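Local structure of halohydrin dehalogenase (Rhizobium radiobacter, 4IY1) at residues 9-14 with 79-84; 176-181 with 212-217; 5-10 with 29-34; 102-107 with 146-151; 172-177 with 236-241. The protein probably catalyses the reversible conversion of vicinal halohydrins into epoxides with release of halide, and can open epoxides with nucleophiles such as cyanide. The protein carries 37 engineered substitutions. One frame throughout, in Å; residues are numbered along the deposited sequence.

Contact 1. Residues 9-14 with 79-84; sequences VKHFGG and NDIAPV. Engineered in segment 79-84: A82 (natural residue Phe), P83 (natural residue Ala), V84 (natural residue Pro).
The flat amide of N79 lies under the H11-G14 turn, its plane 32° from that of the F12 ring, which I81 CG2, N79 OD1 and the carbonyl of D80 all meet at a slant. The H11 ring carries K10 CB over one face and takes I81 CD1 obliquely (H11 CD2 to I81 CD1 3.9 Å); its ND1 is hydrogen-bonded to S183 OG. N79 uses both ends of its amide. ND2 donates to H11 O at 2.9 Å, reaching that oxygen from the face of its carbonyl opposite to the one taken by G14 N, while OD1 accepts from G13 N, also at 2.9 Å. CG of N79 stands anti to the backbone N (chi1 173°), which aims the amide into the turn, a type II' beta turn. This loop after strand 3-6 sits where NAD(P)-dependent relatives with a Rossmann fold keep their glycine-rich dinucleotide loop. With an alanine at N79, G13 N would probably lose its acceptor and H11 O would be left with the bond from G14 N that closes the turn. F12 CB rests on I81 CG2 at 3.6 Å, and Y186 meets the F12 ring edge-to-face.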
# COMPACT_ATOMS: atom_id res chain seq x y z
N VAL B 9 23.67 -17.12 -8.21
CA VAL B 9 23.30 -18.18 -7.31
C VAL B 9 24.11 -18.17 -6.01
O VAL B 9 23.64 -18.65 -4.99
CB VAL B 9 23.36 -19.57 -7.98
CG1 VAL B 9 24.82 -20.01 -8.16
CG2 VAL B 9 22.59 -20.58 -7.15
N LYS B 10 25.25 -17.49 -6.02
CA LYS B 10 26.12 -17.43 -4.83
C LYS B 10 25.75 -16.34 -3.84
O LYS B 10 26.41 -16.20 -2.82
CB LYS B 10 27.57 -17.27 -5.23
CG LYS B 10 28.15 -18.47 -6.00
CD LYS B 10 29.59 -18.20 -6.41
CE LYS B 10 30.39 -19.48 -6.60
NZ LYS B 10 31.75 -19.22 -7.16
N HIS B 11 24.72 -15.55 -4.15
CA HIS B 11 24.41 -14.39 -3.32
C HIS B 11 22.96 -14.26 -3.01
O HIS B 11 22.10 -14.82 -3.72
CB HIS B 11 24.91 -13.10 -3.97
CG HIS B 11 26.32 -13.19 -4.50
ND1 HIS B 11 27.40 -12.91 -3.73
CD2 HIS B 11 26.81 -13.49 -5.77
CE1 HIS B 11 28.52 -13.07 -4.47
NE2 HIS B 11 28.16 -13.44 -5.71
N PHE B 12 22.66 -13.40 -2.02
CA PHE B 12 21.28 -12.97 -1.72
C PHE B 12 20.39 -14.19 -1.56
O PHE B 12 20.60 -14.98 -0.64
CB PHE B 12 20.76 -12.01 -2.82
CG PHE B 12 19.58 -11.14 -2.39
CD1 PHE B 12 19.23 -10.98 -1.04
CD2 PHE B 12 18.84 -10.45 -3.34
CE1 PHE B 12 18.19 -10.13 -0.66
CE2 PHE B 12 17.78 -9.63 -2.98
CZ PHE B 12 17.47 -9.44 -1.63
N GLY B 13 19.39 -14.35 -2.44
CA GLY B 13 18.44 -15.45 -2.33
C GLY B 13 18.87 -16.70 -3.07
O GLY B 13 18.12 -17.67 -3.18
N GLY B 14 20.05 -16.61 -3.69
CA GLY B 14 20.49 -17.63 -4.65
C GLY B 14 20.47 -19.08 -4.16
O GLY B 14 19.81 -19.93 -4.77
N ASN B 79 17.20 -13.29 -9.26
CA ASN B 79 17.79 -12.99 -7.96
C ASN B 79 18.78 -11.86 -8.14
O ASN B 79 19.96 -12.08 -8.45
CB ASN B 79 18.48 -14.26 -7.41
CG ASN B 79 19.28 -14.02 -6.14
OD1 ASN B 79 18.76 -13.53 -5.14
ND2 ASN B 79 20.55 -14.41 -6.16
N ASP B 80 18.29 -10.64 -8.07
CA ASP B 80 19.05 -9.49 -8.49
C ASP B 80 19.81 -8.79 -7.37
O ASP B 80 19.30 -8.62 -6.25
CB ASP B 80 18.16 -8.52 -9.26
CG ASP B 80 17.71 -9.09 -10.60
OD1 ASP B 80 18.59 -9.43 -11.44
OD2 ASP B 80 16.51 -9.37 -10.73
N ILE B 81 21.04 -8.40 -7.67
CA ILE B 81 21.92 -7.84 -6.66
C ILE B 81 22.62 -6.63 -7.21
O ILE B 81 22.76 -6.48 -8.42
CB ILE B 81 22.95 -8.88 -6.16
CG1 ILE B 81 23.79 -9.37 -7.35
CG2 ILE B 81 22.21 -10.07 -5.55
CD1 ILE B 81 24.95 -10.27 -6.99
N ALA B 82 22.91 -5.68 -6.33
CA ALA B 82 23.78 -4.58 -6.68
C ALA B 82 24.30 -4.00 -5.41
O ALA B 82 23.63 -4.07 -4.37
CB ALA B 82 23.04 -3.53 -7.48
N PRO B 83 25.50 -3.42 -5.46
CA PRO B 83 26.02 -2.81 -4.25
C PRO B 83 25.15 -1.64 -3.84
O PRO B 83 24.94 -0.73 -4.65
CB PRO B 83 27.43 -2.34 -4.67
CG PRO B 83 27.82 -3.28 -5.75
CD PRO B 83 26.54 -3.55 -6.51
N VAL B 84 24.60 -1.68 -2.63
CA VAL B 84 24.18 -0.48 -1.92
C VAL B 84 25.33 0.13 -1.14
O VAL B 84 25.95 -0.53 -0.29
CB VAL B 84 23.02 -0.76 -0.94
CG1 VAL B 84 23.30 -2.00 -0.09
CG2 VAL B 84 22.81 0.45 -0.04

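Contact 2. Residues 176-181 with 212-217; sequences NGVDSG and GTQKEL. Engineered in segment 176-181: G177 (natural residue Tyr), V178 (natural residue Leu), D179 (natural residue His), G181 (natural residue Glu).
A single beta bridge between V178 and G212 joins the loop after strand 170-175 to the start of helix 214-225. The two bonds of the bridge both fall on G212: its N donates to G177 O at 2.6 Å, and its O accepts from D179 N at 2.7 Å. V178 CA makes a CA-H...O contact with G212 O, and V178 CG1, anti to the backbone N (chi1 173°), reaches over to the first turn of the helix, 3.6 Å from Q214 NE2 and 4.2 Å from L217 CD1. Q214 bends at chi2 (-62°) to bring its amide back to the loop, where NE2 donates to D179 O at 2.8 Å, with that oxygen nearly in the amide plane. The same NE2 bonds F12 O, and Q214 OE1 accepts from G16 N, which leaves the amide bonded at both ends and its rotation fixed. A water links D179 OD1 to Q214 N; K193 pairs with that carboxylate as a salt bridge. G177, V178 and D179 are engineered residues. At the helix start T213 OG1 accepts from E216 N at 3.2 Å, and E216 OE2, through its anti lone pair, takes T213 N: a capping box.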
# COMPACT_ATOMS: atom_id res chain seq x y z
N ASN B 176 14.00 -8.46 3.81
CA ASN B 176 15.01 -7.75 4.61
C ASN B 176 15.48 -8.66 5.75
O ASN B 176 14.70 -9.44 6.27
CB ASN B 176 14.44 -6.43 5.17
CG ASN B 176 15.48 -5.64 5.97
OD1 ASN B 176 15.45 -5.61 7.21
ND2 ASN B 176 16.39 -4.98 5.27
N GLY B 177 16.79 -8.64 6.04
CA GLY B 177 17.33 -9.37 7.18
C GLY B 177 17.44 -10.86 6.92
O GLY B 177 17.35 -11.67 7.85
N VAL B 178 17.63 -11.24 5.65
CA VAL B 178 17.81 -12.65 5.36
C VAL B 178 19.30 -12.99 5.42
O VAL B 178 20.11 -12.39 4.72
CB VAL B 178 17.25 -13.05 3.99
CG1 VAL B 178 17.64 -14.49 3.70
CG2 VAL B 178 15.72 -12.92 3.98
N ASP B 179 19.66 -13.91 6.31
CA ASP B 179 21.05 -14.30 6.43
C ASP B 179 21.64 -14.74 5.06
O ASP B 179 21.12 -15.66 4.40
CB ASP B 179 21.22 -15.38 7.51
CG ASP B 179 22.62 -15.98 7.50
OD1 ASP B 179 22.74 -17.17 7.13
OD2 ASP B 179 23.60 -15.20 7.65
N SER B 180 22.63 -13.99 4.57
CA SER B 180 23.24 -14.32 3.27
C SER B 180 24.53 -15.09 3.41
O SER B 180 25.22 -15.37 2.41
CB SER B 180 23.43 -13.07 2.38
OG SER B 180 23.83 -11.91 3.11
N GLY B 181 24.86 -15.46 4.65
CA GLY B 181 26.01 -16.33 4.93
C GLY B 181 27.31 -15.65 4.55
O GLY B 181 27.64 -14.59 5.09
N GLY B 212 16.19 -13.69 9.02
CA GLY B 212 15.54 -14.83 8.37
C GLY B 212 16.58 -15.76 7.78
O GLY B 212 17.73 -15.35 7.55
N THR B 213 16.21 -17.01 7.55
CA THR B 213 17.18 -17.96 7.00
C THR B 213 17.04 -18.07 5.48
O THR B 213 15.99 -17.72 4.93
CB THR B 213 17.04 -19.35 7.67
OG1 THR B 213 15.75 -19.91 7.37
CG2 THR B 213 17.16 -19.19 9.24
N GLN B 214 18.12 -18.48 4.82
CA GLN B 214 18.06 -18.90 3.43
C GLN B 214 16.94 -19.88 3.22
O GLN B 214 16.28 -19.89 2.17
CB GLN B 214 19.39 -19.54 2.95
CG GLN B 214 20.49 -18.55 2.64
CD GLN B 214 20.16 -17.59 1.50
OE1 GLN B 214 19.97 -18.00 0.35
NE2 GLN B 214 20.14 -16.28 1.81
N LYS B 215 16.78 -20.80 4.16
CA LYS B 215 15.85 -21.88 3.96
C LYS B 215 14.41 -21.32 3.90
O LYS B 215 13.54 -21.91 3.27
CB LYS B 215 15.98 -22.90 5.08
CG LYS B 215 14.83 -23.89 5.11
CD LYS B 215 15.31 -25.28 5.45
CE LYS B 215 14.62 -26.35 4.61
NZ LYS B 215 14.32 -27.50 5.51
N GLU B 216 14.14 -20.26 4.65
CA GLU B 216 12.79 -19.66 4.64
C GLU B 216 12.52 -19.03 3.27
O GLU B 216 11.53 -19.35 2.60
CB GLU B 216 12.65 -18.63 5.78
CG GLU B 216 12.47 -19.27 7.17
CD GLU B 216 12.45 -18.23 8.29
OE1 GLU B 216 11.40 -18.11 8.97
OE2 GLU B 216 13.43 -17.44 8.40
N LEU B 217 13.54 -18.33 2.78
CA LEU B 217 13.48 -17.70 1.48
C LEU B 217 13.35 -18.73 0.36
O LEU B 217 12.46 -18.63 -0.50
CB LEU B 217 14.69 -16.78 1.28
CG LEU B 217 14.59 -15.88 0.03
CD1 LEU B 217 15.46 -14.63 0.11
CD2 LEU B 217 14.89 -16.70 -1.20
O HOH W 1 20.34 -19.31 6.52

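Contact 3. Residues 5-10 with 29-34; sequences IVTNVK and ACHDES
The hydroxyl oxygen of S34 is held from two sides: K10 NZ donates to OG at 2.9 Å, and OG donates to D32 OD1 at 3.0 Å. D32 OD1 also takes S34 N, the bond of an Asx turn, and the two donors arrive from opposite faces of the carboxylate plane. K10 gets there by staying extended beyond CG, its chain crossing D32 at about a right angle; E40 supplies NZ with a salt bridge. D32 OD2 receives a weak bond from K10 N, and a water donates to N8 OD1 and weakly to OD2; N8 ND2 bonds N79 O. An alanine in place of D32 would probably leave S34 N and OG without their common acceptor, K10 N without its weak one and the K10 chain without the carboxylate it crosses. H31 turns its ring so that N8 N lies in the ring plane and donates to ND1 at 2.9 Å, almost straight (173°), while H31 O takes V9 N at 2.8 Å. V9 CG2 packs on C30 SG at 3.9 Å. The strands are parallel: V6 N bonds A29 O and V6 O receives H31 N. I5 and A29 share the face packed on helix 59-70, whereas V6 faces helix 14-23. Strand 3-6, that helix and strand 27-30 make up the first beta-alpha-beta unit of a Rossmann fold.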
# COMPACT_ATOMS: atom_id res chain seq x y z
N ILE B 5 15.72 -21.76 -13.46
CA ILE B 5 16.96 -20.98 -13.45
C ILE B 5 16.95 -20.04 -12.28
O ILE B 5 16.00 -19.26 -12.11
CB ILE B 5 17.08 -20.05 -14.67
CG1 ILE B 5 16.86 -20.82 -15.95
CG2 ILE B 5 18.41 -19.32 -14.67
CD1 ILE B 5 16.60 -19.90 -17.12
N VAL B 6 18.06 -20.01 -11.56
CA VAL B 6 18.27 -19.04 -10.50
C VAL B 6 19.55 -18.29 -10.87
O VAL B 6 20.52 -18.91 -11.31
CB VAL B 6 18.47 -19.75 -9.13
CG1 VAL B 6 18.72 -18.76 -8.01
CG2 VAL B 6 17.29 -20.66 -8.80
N THR B 7 19.48 -16.97 -10.86
CA THR B 7 20.61 -16.15 -11.22
C THR B 7 21.38 -15.79 -9.96
O THR B 7 20.85 -15.86 -8.84
CB THR B 7 20.14 -14.83 -11.92
OG1 THR B 7 19.27 -14.08 -11.04
CG2 THR B 7 19.40 -15.16 -13.23
N ASN B 8 22.61 -15.32 -10.16
CA ASN B 8 23.45 -14.86 -9.07
C ASN B 8 23.47 -15.85 -7.90
O ASN B 8 23.32 -15.48 -6.74
CB ASN B 8 23.02 -13.46 -8.63
CG ASN B 8 23.27 -12.41 -9.71
OD1 ASN B 8 24.30 -12.43 -10.40
ND2 ASN B 8 22.32 -11.51 -9.90
N VAL B 9 23.67 -17.12 -8.21
CA VAL B 9 23.30 -18.18 -7.31
C VAL B 9 24.11 -18.17 -6.01
O VAL B 9 23.64 -18.65 -4.99
CB VAL B 9 23.36 -19.57 -7.98
CG1 VAL B 9 24.82 -20.01 -8.16
CG2 VAL B 9 22.59 -20.58 -7.15
N LYS B 10 25.25 -17.49 -6.02
CA LYS B 10 26.12 -17.43 -4.83
C LYS B 10 25.75 -16.34 -3.84
O LYS B 10 26.41 -16.20 -2.82
CB LYS B 10 27.57 -17.27 -5.23
CG LYS B 10 28.15 -18.47 -6.00
CD LYS B 10 29.59 -18.20 -6.41
CE LYS B 10 30.39 -19.48 -6.60
NZ LYS B 10 31.75 -19.22 -7.16
N ALA B 29 19.07 -25.02 -13.24
CA ALA B 29 20.22 -24.33 -13.82
C ALA B 29 20.54 -23.07 -13.05
O ALA B 29 19.64 -22.35 -12.60
CB ALA B 29 19.95 -24.01 -15.28
N CYS B 30 21.83 -22.83 -12.85
CA CYS B 30 22.30 -21.74 -12.00
C CYS B 30 23.19 -20.81 -12.79
O CYS B 30 24.08 -21.25 -13.53
CB CYS B 30 23.11 -22.27 -10.83
SG CYS B 30 22.20 -23.40 -9.77
N HIS B 31 23.06 -19.53 -12.49
CA HIS B 31 23.89 -18.53 -13.12
C HIS B 31 24.65 -17.79 -12.06
O HIS B 31 24.19 -17.65 -10.92
CB HIS B 31 23.03 -17.60 -13.97
CG HIS B 31 23.53 -16.17 -14.03
ND1 HIS B 31 23.47 -15.33 -12.98
CD2 HIS B 31 24.11 -15.45 -15.07
CE1 HIS B 31 24.04 -14.16 -13.31
NE2 HIS B 31 24.42 -14.23 -14.59
N ASP B 32 25.88 -17.42 -12.39
CA ASP B 32 26.66 -16.54 -11.54
C ASP B 32 27.74 -15.86 -12.35
O ASP B 32 28.20 -16.39 -13.39
CB ASP B 32 27.29 -17.32 -10.38
CG ASP B 32 27.78 -16.42 -9.29
OD1 ASP B 32 28.98 -16.09 -9.26
OD2 ASP B 32 26.96 -15.95 -8.49
N GLU B 33 28.10 -14.66 -11.93
CA GLU B 33 29.12 -13.88 -12.62
C GLU B 33 30.42 -14.70 -12.64
O GLU B 33 31.09 -14.82 -13.67
CB GLU B 33 29.31 -12.54 -11.89
CG GLU B 33 30.07 -11.49 -12.68
CD GLU B 33 29.99 -10.10 -12.03
OE1 GLU B 33 28.95 -9.79 -11.41
OE2 GLU B 33 30.94 -9.31 -12.19
N SER B 34 30.67 -15.40 -11.54
CA SER B 34 31.92 -16.12 -11.39
C SER B 34 31.97 -17.35 -12.29
O SER B 34 33.04 -17.93 -12.49
CB SER B 34 32.14 -16.49 -9.93
OG SER B 34 31.50 -17.72 -9.63
O HOH W 2 26.75 -13.36 -9.51

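Contact 4. Residues 102-107 with 146-151; sequences EALQIK and ASARAG. Engineered in segment 102-107: K107 (natural residue Arg). Engineered in segment 146-151: A146 (natural residue Thr).
Helices 102-107 and 146-151 run nearly parallel, 16° apart, with their axes only 8.1 Å from each other and a wider pi-type turn at 102-106 in the first. Such closeness depends on small residues: A148 CB rests 4.0 Å from L104 CB, and G151 lies against the amide of Q105, with Q105 CD 3.8 Å from G151 CA. The place a CB would take on G151 lies within clashing distance of Q105 CD. Q105 OE1 comes within 3.5 Å of A148 CA but finds its polar partners beyond the pair: Q105 of the third subunit bonds it, and Y97 of that subunit accepts from NE2. L104 sets CD2 over the centre of one face of the R149 guanidinium, 3.6 Å from CZ, and CD1 beside NE. The bend of R149 at chi2 (-71°) makes this possible, folding the guanidinium back toward L104 although its CB points away. A water bridges L104 O and R149 NH1, and NH2 donates to D80 O. R149 NH2 also bonds Y145 OH; with Y145 four residues before R149 on one helix, this is consistent with the Tyr-Arg pair of the Ser-Tyr-Arg catalytic triad used by halohydrin dehalogenases.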
# COMPACT_ATOMS: atom_id res chain seq x y z
N GLU B 102 20.10 -0.46 -14.13
CA GLU B 102 20.57 -1.54 -14.96
C GLU B 102 20.60 -2.87 -14.20
O GLU B 102 19.98 -3.85 -14.64
CB GLU B 102 21.92 -1.21 -15.61
CG GLU B 102 22.30 -2.18 -16.72
CD GLU B 102 21.37 -2.07 -17.93
OE1 GLU B 102 20.85 -0.96 -18.20
OE2 GLU B 102 21.14 -3.08 -18.63
N ALA B 103 21.23 -2.89 -13.02
CA ALA B 103 21.38 -4.17 -12.25
C ALA B 103 20.06 -4.66 -11.66
O ALA B 103 19.80 -5.87 -11.63
CB ALA B 103 22.46 -4.04 -11.15
N LEU B 104 19.23 -3.75 -11.14
CA LEU B 104 18.10 -4.18 -10.30
C LEU B 104 16.78 -4.24 -11.05
O LEU B 104 15.84 -4.89 -10.61
CB LEU B 104 17.95 -3.29 -9.06
CG LEU B 104 19.18 -3.32 -8.13
CD1 LEU B 104 18.93 -2.50 -6.87
CD2 LEU B 104 19.54 -4.77 -7.78
N GLN B 105 16.71 -3.55 -12.18
CA GLN B 105 15.42 -3.29 -12.84
C GLN B 105 15.43 -3.73 -14.28
O GLN B 105 14.54 -4.49 -14.72
CB GLN B 105 15.10 -1.81 -12.75
CG GLN B 105 13.65 -1.49 -12.50
CD GLN B 105 13.41 0.02 -12.48
OE1 GLN B 105 14.15 0.75 -11.83
NE2 GLN B 105 12.39 0.49 -13.20
N ILE B 106 16.42 -3.27 -15.05
CA ILE B 106 16.53 -3.71 -16.48
C ILE B 106 16.79 -5.22 -16.56
O ILE B 106 16.25 -5.94 -17.42
CB ILE B 106 17.65 -2.96 -17.24
CG1 ILE B 106 17.54 -1.45 -17.07
CG2 ILE B 106 17.67 -3.37 -18.69
CD1 ILE B 106 16.23 -0.83 -17.53
N LYS B 107 17.54 -5.71 -15.58
CA LYS B 107 17.94 -7.13 -15.58
C LYS B 107 16.74 -8.05 -15.48
O LYS B 107 16.58 -8.95 -16.30
CB LYS B 107 19.00 -7.40 -14.48
CG LYS B 107 19.43 -8.85 -14.35
CD LYS B 107 20.24 -9.32 -15.56
CE LYS B 107 21.57 -8.58 -15.67
NZ LYS B 107 22.14 -8.82 -17.01
N ALA B 146 16.37 2.04 -3.29
CA ALA B 146 14.99 1.81 -2.87
C ALA B 146 14.13 1.89 -4.12
O ALA B 146 13.19 1.12 -4.30
CB ALA B 146 14.55 2.87 -1.86
N SER B 147 14.43 2.89 -4.95
CA SER B 147 13.58 3.19 -6.09
C SER B 147 13.68 2.18 -7.23
O SER B 147 12.67 1.75 -7.76
CB SER B 147 13.78 4.64 -6.57
OG SER B 147 14.84 4.73 -7.47
N ALA B 148 14.89 1.70 -7.51
CA ALA B 148 15.06 0.60 -8.47
C ALA B 148 14.43 -0.70 -8.03
O ALA B 148 13.81 -1.43 -8.85
CB ALA B 148 16.54 0.40 -8.81
N ARG B 149 14.47 -0.97 -6.73
CA ARG B 149 13.81 -2.17 -6.25
C ARG B 149 12.29 -2.03 -6.38
O ARG B 149 11.59 -3.02 -6.52
CB ARG B 149 14.21 -2.48 -4.78
CG ARG B 149 15.67 -2.88 -4.59
CD ARG B 149 15.96 -4.28 -5.18
NE ARG B 149 17.22 -4.83 -4.71
CZ ARG B 149 17.68 -6.05 -5.03
NH1 ARG B 149 17.09 -6.74 -5.98
NH2 ARG B 149 18.77 -6.54 -4.43
N ALA B 150 11.77 -0.83 -6.14
CA ALA B 150 10.31 -0.58 -6.23
C ALA B 150 9.87 -0.72 -7.71
O ALA B 150 8.82 -1.32 -8.02
CB ALA B 150 9.99 0.83 -5.73
N GLY B 151 10.74 -0.28 -8.60
CA GLY B 151 10.59 -0.52 -10.04
C GLY B 151 10.42 -2.00 -10.36
O GLY B 151 9.49 -2.39 -11.07
O HOH W 3 15.25 -6.13 -8.22

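Contact 5. Residues 172-177 with 236-241; sequences AIAPNG and VFWLAG. Engineered in segment 172-177: A174 (natural residue Gly), G177 (natural residue Tyr).
Strands 172-175 and 236-239 pair in parallel at one edge of the chain's parallel Rossmann sheet, and an alternating ladder of backbone bonds holds them: F237 N to A172 O, A174 N to F237 O at 2.7 Å, a weak bond from L239 N to A174 O, and, where both strands pass into loop, N176 N to L239 O at 2.9 Å. On one face I173 and L239 lie side by side and point the same way, I173 CG2 touching L239 CD1 at 3.9 Å. On the other, A174, an engineered alanine, packs its CB 4.0 Å from V236 CG1, and the two methyls sit over the same face of the W238 indole, each offset toward its rim. Past the strand ends N176 CB meets A240 CB at 3.8 Å, and a water lies 2.9 Å from both N176 OD1 and A240 O. Helix 214-225 backs the first face, L220 and V221 against I173, L224 against F237 and L217 against L239. Outward again comes the second subunit, whose F237 packs on this F237, while its Q235 accepts from W238 N. CG of F237 is anti to the carbonyl carbon (chi1 -61°), a setting that turns the ring edge on A172 O, which lies near the ring plane, 3.3 Å from CD2.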
# COMPACT_ATOMS: atom_id res chain seq x y z
N ALA B 172 6.82 -11.06 -6.78
CA ALA B 172 8.09 -10.49 -6.25
C ALA B 172 8.30 -10.86 -4.77
O ALA B 172 7.35 -10.88 -4.00
CB ALA B 172 8.12 -8.97 -6.42
N ILE B 173 9.53 -11.16 -4.40
CA ILE B 173 9.83 -11.42 -2.99
C ILE B 173 10.73 -10.31 -2.49
O ILE B 173 11.82 -10.13 -3.01
CB ILE B 173 10.52 -12.78 -2.76
CG1 ILE B 173 9.56 -13.93 -3.04
CG2 ILE B 173 11.01 -12.89 -1.30
CD1 ILE B 173 10.26 -15.29 -3.15
N ALA B 174 10.26 -9.55 -1.51
CA ALA B 174 10.94 -8.35 -1.09
C ALA B 174 11.51 -8.58 0.33
O ALA B 174 10.81 -8.43 1.30
CB ALA B 174 9.94 -7.17 -1.06
N PRO B 175 12.77 -9.00 0.42
CA PRO B 175 13.30 -9.41 1.72
C PRO B 175 13.93 -8.29 2.50
O PRO B 175 14.24 -7.22 1.96
CB PRO B 175 14.35 -10.49 1.36
CG PRO B 175 14.29 -10.64 -0.13
CD PRO B 175 13.64 -9.42 -0.68
N ASN B 176 14.00 -8.46 3.81
CA ASN B 176 15.01 -7.75 4.61
C ASN B 176 15.48 -8.66 5.75
O ASN B 176 14.70 -9.44 6.27
CB ASN B 176 14.44 -6.43 5.17
CG ASN B 176 15.48 -5.64 5.97
OD1 ASN B 176 15.45 -5.61 7.21
ND2 ASN B 176 16.39 -4.98 5.27
N GLY B 177 16.79 -8.64 6.04
CA GLY B 177 17.33 -9.37 7.18
C GLY B 177 17.44 -10.86 6.92
O GLY B 177 17.35 -11.67 7.85
N VAL B 236 3.50 -9.09 -3.98
CA VAL B 236 4.83 -8.81 -3.46
C VAL B 236 4.88 -9.31 -2.00
O VAL B 236 4.08 -8.89 -1.17
CB VAL B 236 5.06 -7.28 -3.45
CG1 VAL B 236 6.47 -6.95 -2.99
CG2 VAL B 236 4.80 -6.71 -4.85
N PHE B 237 5.79 -10.21 -1.70
CA PHE B 237 5.86 -10.82 -0.37
C PHE B 237 6.93 -10.11 0.42
O PHE B 237 8.03 -9.94 -0.06
CB PHE B 237 6.24 -12.29 -0.48
CG PHE B 237 5.27 -13.10 -1.27
CD1 PHE B 237 4.25 -13.78 -0.63
CD2 PHE B 237 5.33 -13.13 -2.65
CE1 PHE B 237 3.37 -14.56 -1.35
CE2 PHE B 237 4.42 -13.87 -3.38
CZ PHE B 237 3.43 -14.57 -2.73
N TRP B 238 6.54 -9.54 1.56
CA TRP B 238 7.46 -8.78 2.41
C TRP B 238 8.05 -9.71 3.45
O TRP B 238 7.39 -10.04 4.45
CB TRP B 238 6.73 -7.61 3.07
CG TRP B 238 6.08 -6.66 2.07
CD1 TRP B 238 4.78 -6.75 1.50
CD2 TRP B 238 6.70 -5.49 1.42
NE1 TRP B 238 4.56 -5.70 0.61
CE2 TRP B 238 5.67 -4.91 0.52
CE3 TRP B 238 7.93 -4.84 1.55
CZ2 TRP B 238 5.91 -3.77 -0.24
CZ3 TRP B 238 8.17 -3.71 0.75
CH2 TRP B 238 7.18 -3.19 -0.11
N LEU B 239 9.16 -10.34 3.04
CA LEU B 239 9.90 -11.35 3.84
C LEU B 239 10.89 -10.63 4.74
O LEU B 239 12.09 -10.56 4.43
CB LEU B 239 10.73 -12.22 2.89
CG LEU B 239 10.73 -13.75 2.90
CD1 LEU B 239 11.98 -14.33 2.23
CD2 LEU B 239 10.45 -14.41 4.23
N ALA B 240 10.40 -10.02 5.80
CA ALA B 240 11.25 -9.14 6.60
C ALA B 240 11.02 -9.32 8.12
O ALA B 240 11.31 -8.42 8.90
CB ALA B 240 11.03 -7.67 6.19
N GLY B 241 10.45 -10.46 8.51
CA GLY B 241 10.23 -10.80 9.93
C GLY B 241 9.54 -9.71 10.75
O GLY B 241 9.76 -9.61 11.96
O HOH W 4 14.13 -7.59 8.82

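Contact 1 is the hub. Contact 3, its centre about 9 Å away, shares V9 and K10 with it, and T7 OG1 lies 2.8 Å from N79 N, N8 ND2 2.8 Å from N79 O. F12 reaches contact 5 (CZ to P175 CG 3.7 Å), contact 4 (CE2 to R149 NH2 3.6 Å) and contact 2 (O to Q214 NE2 2.8 Å, a probable hydrogen bond). The loops of contacts 1 and 2 and the R149 end of contact 4 thus converge near F12, probably round the active site. Contacts 3 and 5, centres about 20 Å apart, belong to one sheet, on opposite sides of the chain's centre; contacts 2 and 5 both reach the second subunit.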